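Local coordinates for protein telomerase reverse transcriptase (Candida tropicalis MYA-3404, PDB 6ZD1) that probably extends chromosome ends by copying a template within the enzyme's own RNA component into telomeric DNA repeats, as a magnesium-dependent reverse transcriptase, at residues S304-T309 / A313-T318; N321-L324 / L330-L333; V554-N559 / L563-D568. All blocks are in the same frame, centred on the assembly; numbering follows the deposited sequence.

Interaction 1. Residues S304-T309 / A313-T318; sequences SSVNST and ADRILT
The start of helix 309-326, a helix of the reverse transcriptase palm, meets the loop that leads into it, with Arg315 folding back toward Ser304 and Val306 while Thr309 and Ala313 form a helical turn. Ala313 N donates to Thr309 O at 3.1 Å with an N-H...O angle of 157°, the i to i+4 spacing of an alpha-helix. Ser308 occupies the N-cap position, and its OG is tied to Glu614 of helix 609-637, so the entry to the helix is also joined to a distant part of the chain. The rest of the contact depends on Arg315. Its CG stands anti to the carbonyl carbon, and the chain then bends at chi2 (-89°) and again at chi3 (-90°), which turns the guanidinium back along the loop. On the way Arg315 CG passes Val306 CG2 at 4.3 Å, an approach between aliphatic carbons. Ser304 CA approaches the rim of the guanidinium, roughly level with it, 4.0 Å from Arg315 NH2. That same NH2 donates to the carbonyl oxygen of Arg303, while Ser304 OG is held by the indole NE1 of Trp489. Val306 bonds through its backbone to Arg499, and Leu496 and Leu498 of strand 495-500 touch Arg315. The chemistry thus implies a division of labour within Arg315: one methylene, CG, lies loosely against a valine methyl, and its charged end bonds to the carbonyl of Arg303, so a side chain of the helix is tied to the incoming backbone.

Interaction 2. Residues N321-L324 / L330-L333; sequences NDLL and LPVL
Leu330 N, the backbone nitrogen at the head of its segment, meets carbon across this contact: Leu324 CD2 lies 4.0 Å away, and no polar bond links the two segments. The setting is the connection by which helix 309-326 of the palm hands over to strand 334-339, a strand of the palm's antiparallel sheet. The chain turns back after the helix, bringing the CA atoms of Leu330 and Leu324 to 5.9 Å. The contact is made by leucines and one proline, burying 198 Å² in total. Leu330 CD1 is shared: it sits 4.0 Å from Leu323 CB and also 4.0 Å from Leu324 CD2, so one methyl rests against two successive residues of the helix. Its torsions explain this, since CG is anti to the backbone N (chi1 -155°) and chi2 of 58° turns CD1 toward the helix. The Leu324 and Leu330 side chains cross obliquely, near the partly open outer side of the contact. Deeper in, Leu323 points at the loop with CG anti to its carbonyl carbon, and its CD1 comes within 4.3 Å of Pro331 CD, a methyl against a ring methylene. Leu333 is buried and has a further neighbour in Leu563, at the turn end of the hairpin 556-559/565-567, while Ser509 also touches it. The helix and the residue just before strand 334-339 meet where Leu323 and Leu333 extend tip to tip, CD1 of the former 4.0 Å from CD2 of the latter.

Interaction 3. Residues V554-N559 / L563-D568; sequences VGLDIN and LDVKKD
Leu556 and Val565 are brought together by their first torsions: Leu556 holds CG anti to its carbonyl carbon (chi1 -53°), and Val565 places CG1 anti to its backbone N, so that Leu556 CD1 meets Val565 CG1 at 3.8 Å. The two belong to a beta hairpin, strands 556-559 and 565-567, which together with strand 550-553 probably forms motif E, the primer grip of reverse transcriptases. The strands run antiparallel, at 159° between their directions. Asp557 and Lys566 are the hydrogen-bonded pair, with Asp557 N to Lys566 O at 2.8 Å, an almost straight 175°, and Lys566 N to Asp557 O at 3.0 Å. Further bonds lie to either side along the hairpin: Asn559 N reaches Asp564 O at 2.9 Å, and Asp568 N reaches Gly555 O at 3.0 Å. At the turn, Leu563 N makes a weak bond to Asn559 O, so Asn559 exchanges bonds with two successive residues. Its side chain works within the loop as an Asx turn, OD1 accepting from Leu561 N.

Leu556, Ile558, Val565 and Lys567 share a face. Ile558 CG1 lies 4.3 Å from Val565 CG2, and Leu556 also runs side by side with Lys567, its CD2 3.6 Å from CD of the lysine, whose methylenes do the touching. Ala313, Val312 and Ile316 of helix 309-326 pack on this face. On the opposite one, Asp557 OD1 is bonded to Thr552 OG1 of the adjoining strand. The chemistry implies a two-sided hairpin: backbone bonds fix its register, a mainly apolar face, with Lys567 lending its methylenes at one end, lies on the helix, while Asp557 and Lys566 are on the other.

Overall arrangement
All three interactions gather around helix 309-326. Interaction 1 is buried and joins the first turns of the helix to the loop before it; interaction 2 is partly buried and closes the helix end onto the loop that feeds strand 334-339. The centres of interactions 1 and 2 are about 16 Å apart. Interaction 3 is a partly buried hairpin lying against the helix, its centre about 12 Å from that of interaction 1: Ile316 CD1 meets Ile558 CD1 at 3.6 Å. It also reaches interaction 2, where Leu333 CD1 and Leu563 CD1 lie 3.6 Å apart. Interaction 3 combines strand hydrogen bonds with apolar contacts, interaction 1 a helical bond with an arginine, interaction 2 carbon contacts alone.

Interaction 1. Residues S304-T309 / A313-T318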
loop_
_atom_site.group_PDB
_atom_site.type_symbol
_atom_site.label_atom_id
_atom_site.label_comp_id
_atom_site.label_asym_id
_atom_site.label_seq_id
_atom_site.Cartn_x
_atom_site.Cartn_y
_atom_site.Cartn_z
ATOM N N SER A 304 -22.607 -2.856 -13.063
ATOM C CA SER A 304 -21.595 -2.202 -13.882
ATOM C C SER A 304 -20.417 -1.709 -13.053
ATOM O O SER A 304 -19.313 -1.562 -13.588
ATOM C CB SER A 304 -22.222 -1.039 -14.655
ATOM O OG SER A 304 -23.305 -1.484 -15.459
ATOM N N SER A 305 -20.616 -1.476 -11.757
ATOM C CA SER A 305 -19.530 -1.054 -10.880
ATOM C C SER A 305 -18.713 -2.274 -10.469
ATOM O O SER A 305 -19.217 -3.162 -9.772
ATOM C CB SER A 305 -20.083 -0.324 -9.657
ATOM O OG SER A 305 -20.739 0.877 -10.030
ATOM N N VAL A 306 -17.454 -2.313 -10.894
ATOM C CA VAL A 306 -16.591 -3.480 -10.741
ATOM C C VAL A 306 -15.528 -3.180 -9.691
ATOM O O VAL A 306 -15.011 -2.058 -9.617
ATOM C CB VAL A 306 -15.961 -3.865 -12.093
ATOM C CG1 VAL A 306 -14.665 -4.605 -11.900
ATOM C CG2 VAL A 306 -16.933 -4.711 -12.899
ATOM N N ASN A 307 -15.192 -4.189 -8.887
ATOM C CA ASN A 307 -14.357 -3.980 -7.713
ATOM C C ASN A 307 -12.870 -4.229 -7.949
ATOM O O ASN A 307 -12.065 -3.872 -7.084
ATOM C CB ASN A 307 -14.845 -4.869 -6.565
ATOM C CG ASN A 307 -16.253 -4.519 -6.118
ATOM O OD1 ASN A 307 -16.677 -3.365 -6.206
ATOM N ND2 ASN A 307 -16.986 -5.515 -5.636
ATOM N N SER A 308 -12.471 -4.807 -9.080
ATOM C CA SER A 308 -11.062 -5.135 -9.275
ATOM C C SER A 308 -10.755 -5.238 -10.764
ATOM O O SER A 308 -11.656 -5.269 -11.605
ATOM C CB SER A 308 -10.695 -6.435 -8.552
ATOM O OG SER A 308 -11.404 -7.541 -9.087
ATOM N N THR A 309 -9.456 -5.292 -11.078
ATOM C CA THR A 309 -9.030 -5.355 -12.475
ATOM C C THR A 309 -9.383 -6.698 -13.109
ATOM O O THR A 309 -9.907 -6.747 -14.229
ATOM C CB THR A 309 -7.528 -5.090 -12.587
ATOM O OG1 THR A 309 -7.282 -3.683 -12.469
ATOM C CG2 THR A 309 -6.994 -5.582 -13.926
ATOM N N ALA A 313 -11.560 -7.784 -16.593
ATOM C CA ALA A 313 -11.193 -8.719 -17.650
ATOM C C ALA A 313 -12.235 -9.819 -17.802
ATOM O O ALA A 313 -12.635 -10.157 -18.921
ATOM C CB ALA A 313 -9.820 -9.319 -17.355
ATOM N N ASP A 314 -12.695 -10.382 -16.682
ATOM C CA ASP A 314 -13.660 -11.473 -16.735
ATOM C C ASP A 314 -15.001 -11.008 -17.282
ATOM O O ASP A 314 -15.662 -11.744 -18.024
ATOM C CB ASP A 314 -13.828 -12.089 -15.347
ATOM C CG ASP A 314 -12.778 -13.139 -15.050
ATOM O OD1 ASP A 314 -13.019 -14.326 -15.359
ATOM O OD2 ASP A 314 -11.704 -12.775 -14.529
ATOM N N ARG A 315 -15.432 -9.798 -16.918
ATOM C CA ARG A 315 -16.700 -9.304 -17.446
ATOM C C ARG A 315 -16.618 -9.060 -18.950
ATOM O O ARG A 315 -17.620 -9.217 -19.656
ATOM C CB ARG A 315 -17.116 -8.031 -16.704
ATOM C CG ARG A 315 -17.433 -8.247 -15.225
ATOM C CD ARG A 315 -18.893 -8.613 -14.974
ATOM N NE ARG A 315 -19.728 -7.431 -14.766
ATOM C CZ ARG A 315 -20.619 -6.980 -15.642
ATOM N NH1 ARG A 315 -20.805 -7.618 -16.791
ATOM N NH2 ARG A 315 -21.331 -5.895 -15.368
ATOM N N ILE A 316 -15.434 -8.705 -19.457
ATOM C CA ILE A 316 -15.240 -8.562 -20.898
ATOM C C ILE A 316 -15.154 -9.926 -21.574
ATOM O O ILE A 316 -15.736 -10.140 -22.645
ATOM C CB ILE A 316 -13.993 -7.704 -21.181
ATOM C CG1 ILE A 316 -14.199 -6.288 -20.654
ATOM C CG2 ILE A 316 -13.688 -7.662 -22.669
ATOM C CD1 ILE A 316 -12.953 -5.439 -20.702
ATOM N N LEU A 317 -14.422 -10.865 -20.968
ATOM C CA LEU A 317 -14.333 -12.214 -21.520
ATOM C C LEU A 317 -15.691 -12.903 -21.529
ATOM O O LEU A 317 -16.014 -13.639 -22.469
ATOM C CB LEU A 317 -13.319 -13.038 -20.732
ATOM C CG LEU A 317 -11.858 -12.612 -20.880
ATOM C CD1 LEU A 317 -10.955 -13.567 -20.123
ATOM C CD2 LEU A 317 -11.461 -12.544 -22.346
ATOM N N THR A 318 -16.488 -12.702 -20.479
ATOM C CA THR A 318 -17.858 -13.204 -20.494
ATOM C C THR A 318 -18.693 -12.475 -21.540
ATOM O O THR A 318 -19.509 -13.093 -22.234
ATOM C CB THR A 318 -18.478 -13.072 -19.101
ATOM O OG1 THR A 318 -17.695 -13.822 -18.162
ATOM C CG2 THR A 318 -19.908 -13.596 -19.087
#

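Interaction 2. Residues N321-L324 / L330-L333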
loop_
_atom_site.group_PDB
_atom_site.type_symbol
_atom_site.label_atom_id
_atom_site.label_comp_id
_atom_site.label_asym_id
_atom_site.label_seq_id
_atom_site.Cartn_x
_atom_site.Cartn_y
_atom_site.Cartn_z
ATOM N N ASN A 321 -17.659 -14.043 -24.778
ATOM C CA ASN A 321 -18.168 -15.402 -24.913
ATOM C C ASN A 321 -19.675 -15.416 -25.136
ATOM O O ASN A 321 -20.175 -16.173 -25.977
ATOM C CB ASN A 321 -17.804 -16.227 -23.679
ATOM C CG ASN A 321 -16.316 -16.496 -23.576
ATOM O OD1 ASN A 321 -15.579 -16.363 -24.555
ATOM N ND2 ASN A 321 -15.866 -16.885 -22.388
ATOM N N ASP A 322 -20.419 -14.608 -24.376
ATOM C CA ASP A 322 -21.862 -14.549 -24.579
ATOM C C ASP A 322 -22.216 -14.009 -25.960
ATOM O O ASP A 322 -23.228 -14.415 -26.544
ATOM C CB ASP A 322 -22.512 -13.712 -23.477
ATOM C CG ASP A 322 -22.431 -14.384 -22.116
ATOM O OD1 ASP A 322 -22.002 -15.558 -22.058
ATOM O OD2 ASP A 322 -22.791 -13.742 -21.105
ATOM N N LEU A 323 -21.393 -13.110 -26.508
ATOM C CA LEU A 323 -21.619 -12.655 -27.876
ATOM C C LEU A 323 -21.396 -13.780 -28.878
ATOM O O LEU A 323 -22.162 -13.924 -29.835
ATOM C CB LEU A 323 -20.713 -11.470 -28.198
ATOM C CG LEU A 323 -21.223 -10.113 -27.721
ATOM C CD1 LEU A 323 -20.218 -9.026 -28.055
ATOM C CD2 LEU A 323 -22.573 -9.817 -28.351
ATOM N N LEU A 324 -20.369 -14.605 -28.662
ATOM C CA LEU A 324 -20.113 -15.714 -29.572
ATOM C C LEU A 324 -21.209 -16.767 -29.521
ATOM O O LEU A 324 -21.306 -17.584 -30.442
ATOM C CB LEU A 324 -18.767 -16.364 -29.256
ATOM C CG LEU A 324 -17.541 -15.488 -29.505
ATOM C CD1 LEU A 324 -16.280 -16.249 -29.148
ATOM C CD2 LEU A 324 -17.511 -15.041 -30.955
ATOM N N LEU A 330 -18.569 -12.706 -33.965
ATOM C CA LEU A 330 -18.266 -11.502 -33.213
ATOM C C LEU A 330 -18.603 -10.291 -34.063
ATOM O O LEU A 330 -18.045 -10.145 -35.162
ATOM C CB LEU A 330 -16.799 -11.473 -32.803
ATOM C CG LEU A 330 -16.509 -10.621 -31.568
ATOM C CD1 LEU A 330 -17.332 -11.126 -30.391
ATOM C CD2 LEU A 330 -15.028 -10.636 -31.240
ATOM N N PRO A 331 -19.511 -9.426 -33.628
ATOM C CA PRO A 331 -19.862 -8.252 -34.429
ATOM C C PRO A 331 -18.776 -7.190 -34.338
ATOM O O PRO A 331 -17.855 -7.260 -33.521
ATOM C CB PRO A 331 -21.167 -7.748 -33.792
ATOM C CG PRO A 331 -21.533 -8.763 -32.728
ATOM C CD PRO A 331 -20.273 -9.479 -32.371
ATOM N N VAL A 332 -18.902 -6.188 -35.204
ATOM C CA VAL A 332 -18.062 -5.003 -35.086
ATOM C C VAL A 332 -18.440 -4.291 -33.796
ATOM O O VAL A 332 -19.610 -3.959 -33.573
ATOM C CB VAL A 332 -18.225 -4.084 -36.305
ATOM C CG1 VAL A 332 -17.371 -2.834 -36.143
ATOM C CG2 VAL A 332 -17.856 -4.832 -37.580
ATOM N N LEU A 333 -17.457 -4.085 -32.926
ATOM C CA LEU A 333 -17.679 -3.544 -31.593
ATOM C C LEU A 333 -17.053 -2.164 -31.474
ATOM O O LEU A 333 -15.993 -1.900 -32.047
ATOM C CB LEU A 333 -17.103 -4.469 -30.519
ATOM C CG LEU A 333 -17.774 -5.838 -30.442
ATOM C CD1 LEU A 333 -17.051 -6.723 -29.454
ATOM C CD2 LEU A 333 -19.240 -5.688 -30.063
#

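Interaction 3. Residues V554-N559 / L563-D568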
loop_
_atom_site.group_PDB
_atom_site.type_symbol
_atom_site.label_atom_id
_atom_site.label_comp_id
_atom_site.label_asym_id
_atom_site.label_seq_id
_atom_site.Cartn_x
_atom_site.Cartn_y
_atom_site.Cartn_z
ATOM N N VAL A 554 -7.213 -0.214 -17.591
ATOM C CA VAL A 554 -6.372 -0.334 -16.404
ATOM C C VAL A 554 -5.653 -1.676 -16.420
ATOM O O VAL A 554 -6.275 -2.735 -16.265
ATOM C CB VAL A 554 -7.220 -0.174 -15.142
ATOM C CG1 VAL A 554 -7.465 1.292 -14.863
ATOM C CG2 VAL A 554 -8.554 -0.895 -15.312
ATOM N N GLY A 555 -4.329 -1.635 -16.554
ATOM C CA GLY A 555 -3.513 -2.835 -16.532
ATOM C C GLY A 555 -3.748 -3.829 -17.658
ATOM O O GLY A 555 -3.069 -4.860 -17.723
ATOM N N LEU A 556 -4.687 -3.537 -18.556
ATOM C CA LEU A 556 -5.124 -4.490 -19.569
ATOM C C LEU A 556 -4.904 -3.941 -20.970
ATOM O O LEU A 556 -5.138 -2.757 -21.232
ATOM C CB LEU A 556 -6.605 -4.830 -19.407
ATOM C CG LEU A 556 -7.067 -5.314 -18.038
ATOM C CD1 LEU A 556 -8.570 -5.542 -18.047
ATOM C CD2 LEU A 556 -6.326 -6.579 -17.650
ATOM N N ASP A 557 -4.473 -4.819 -21.869
ATOM C CA ASP A 557 -4.467 -4.554 -23.301
ATOM C C ASP A 557 -5.681 -5.245 -23.903
ATOM O O ASP A 557 -5.796 -6.473 -23.828
ATOM C CB ASP A 557 -3.184 -5.060 -23.957
ATOM C CG ASP A 557 -2.115 -3.996 -24.041
ATOM O OD1 ASP A 557 -2.369 -2.862 -23.579
ATOM O OD2 ASP A 557 -1.024 -4.291 -24.575
ATOM N N ILE A 558 -6.589 -4.464 -24.481
ATOM C CA ILE A 558 -7.854 -4.980 -24.991
ATOM C C ILE A 558 -7.898 -4.765 -26.497
ATOM O O ILE A 558 -7.803 -3.624 -26.971
ATOM C CB ILE A 558 -9.056 -4.311 -24.310
ATOM C CG1 ILE A 558 -8.983 -4.512 -22.795
ATOM C CG2 ILE A 558 -10.352 -4.880 -24.863
ATOM C CD1 ILE A 558 -10.049 -3.760 -22.028
ATOM N N ASN A 559 -8.043 -5.857 -27.245
ATOM C CA ASN A 559 -8.177 -5.792 -28.695
ATOM C C ASN A 559 -9.642 -5.555 -29.050
ATOM O O ASN A 559 -10.511 -6.357 -28.696
ATOM C CB ASN A 559 -7.657 -7.074 -29.348
ATOM C CG ASN A 559 -7.522 -6.949 -30.862
ATOM O OD1 ASN A 559 -8.454 -6.535 -31.552
ATOM N ND2 ASN A 559 -6.355 -7.304 -31.382
ATOM N N LEU A 563 -11.697 -8.873 -28.868
ATOM C CA LEU A 563 -11.930 -8.833 -27.421
ATOM C C LEU A 563 -10.923 -9.708 -26.675
ATOM O O LEU A 563 -11.256 -10.387 -25.701
ATOM C CB LEU A 563 -13.371 -9.209 -27.064
ATOM C CG LEU A 563 -14.418 -8.108 -27.286
ATOM C CD1 LEU A 563 -15.744 -8.474 -26.634
ATOM C CD2 LEU A 563 -13.925 -6.764 -26.773
ATOM N N ASP A 564 -9.682 -9.708 -27.155
ATOM C CA ASP A 564 -8.577 -10.307 -26.422
ATOM C C ASP A 564 -8.161 -9.375 -25.287
ATOM O O ASP A 564 -7.996 -8.172 -25.497
ATOM C CB ASP A 564 -7.401 -10.561 -27.362
ATOM C CG ASP A 564 -6.247 -11.264 -26.678
ATOM O OD1 ASP A 564 -6.272 -12.512 -26.598
ATOM O OD2 ASP A 564 -5.316 -10.570 -26.220
ATOM N N VAL A 565 -8.001 -9.929 -24.088
ATOM C CA VAL A 565 -7.637 -9.165 -22.896
ATOM C C VAL A 565 -6.359 -9.773 -22.329
ATOM O O VAL A 565 -6.379 -10.892 -21.803
ATOM C CB VAL A 565 -8.757 -9.174 -21.847
ATOM C CG1 VAL A 565 -8.348 -8.363 -20.625
ATOM C CG2 VAL A 565 -10.057 -8.647 -22.435
ATOM N N LYS A 566 -5.251 -9.038 -22.422
ATOM C CA LYS A 566 -3.955 -9.496 -21.935
ATOM C C LYS A 566 -3.401 -8.498 -20.924
ATOM O O LYS A 566 -3.480 -7.283 -21.130
ATOM C CB LYS A 566 -2.966 -9.680 -23.097
ATOM C CG LYS A 566 -1.805 -10.631 -22.807
ATOM C CD LYS A 566 -0.536 -9.885 -22.409
ATOM C CE LYS A 566 0.601 -10.848 -22.065
ATOM N NZ LYS A 566 0.276 -11.710 -20.888
ATOM N N LYS A 567 -2.819 -9.017 -19.845
ATOM C CA LYS A 567 -2.320 -8.170 -18.769
ATOM C C LYS A 567 -0.916 -7.673 -19.090
ATOM O O LYS A 567 -0.088 -8.413 -19.631
ATOM C CB LYS A 567 -2.309 -8.929 -17.440
ATOM C CG LYS A 567 -3.645 -8.976 -16.701
ATOM C CD LYS A 567 -4.689 -9.807 -17.440
ATOM C CE LYS A 567 -4.192 -11.216 -17.723
ATOM N NZ LYS A 567 -5.167 -11.995 -18.537
ATOM N N ASP A 568 -0.653 -6.411 -18.744
ATOM C CA ASP A 568 0.651 -5.818 -19.025
ATOM C C ASP A 568 1.745 -6.493 -18.205
ATOM O O ASP A 568 2.729 -7.001 -18.756
ATOM C CB ASP A 568 0.613 -4.314 -18.730
ATOM C CG ASP A 568 1.741 -3.555 -19.405
ATOM O OD1 ASP A 568 1.547 -2.361 -19.715
ATOM O OD2 ASP A 568 2.811 -4.151 -19.646
#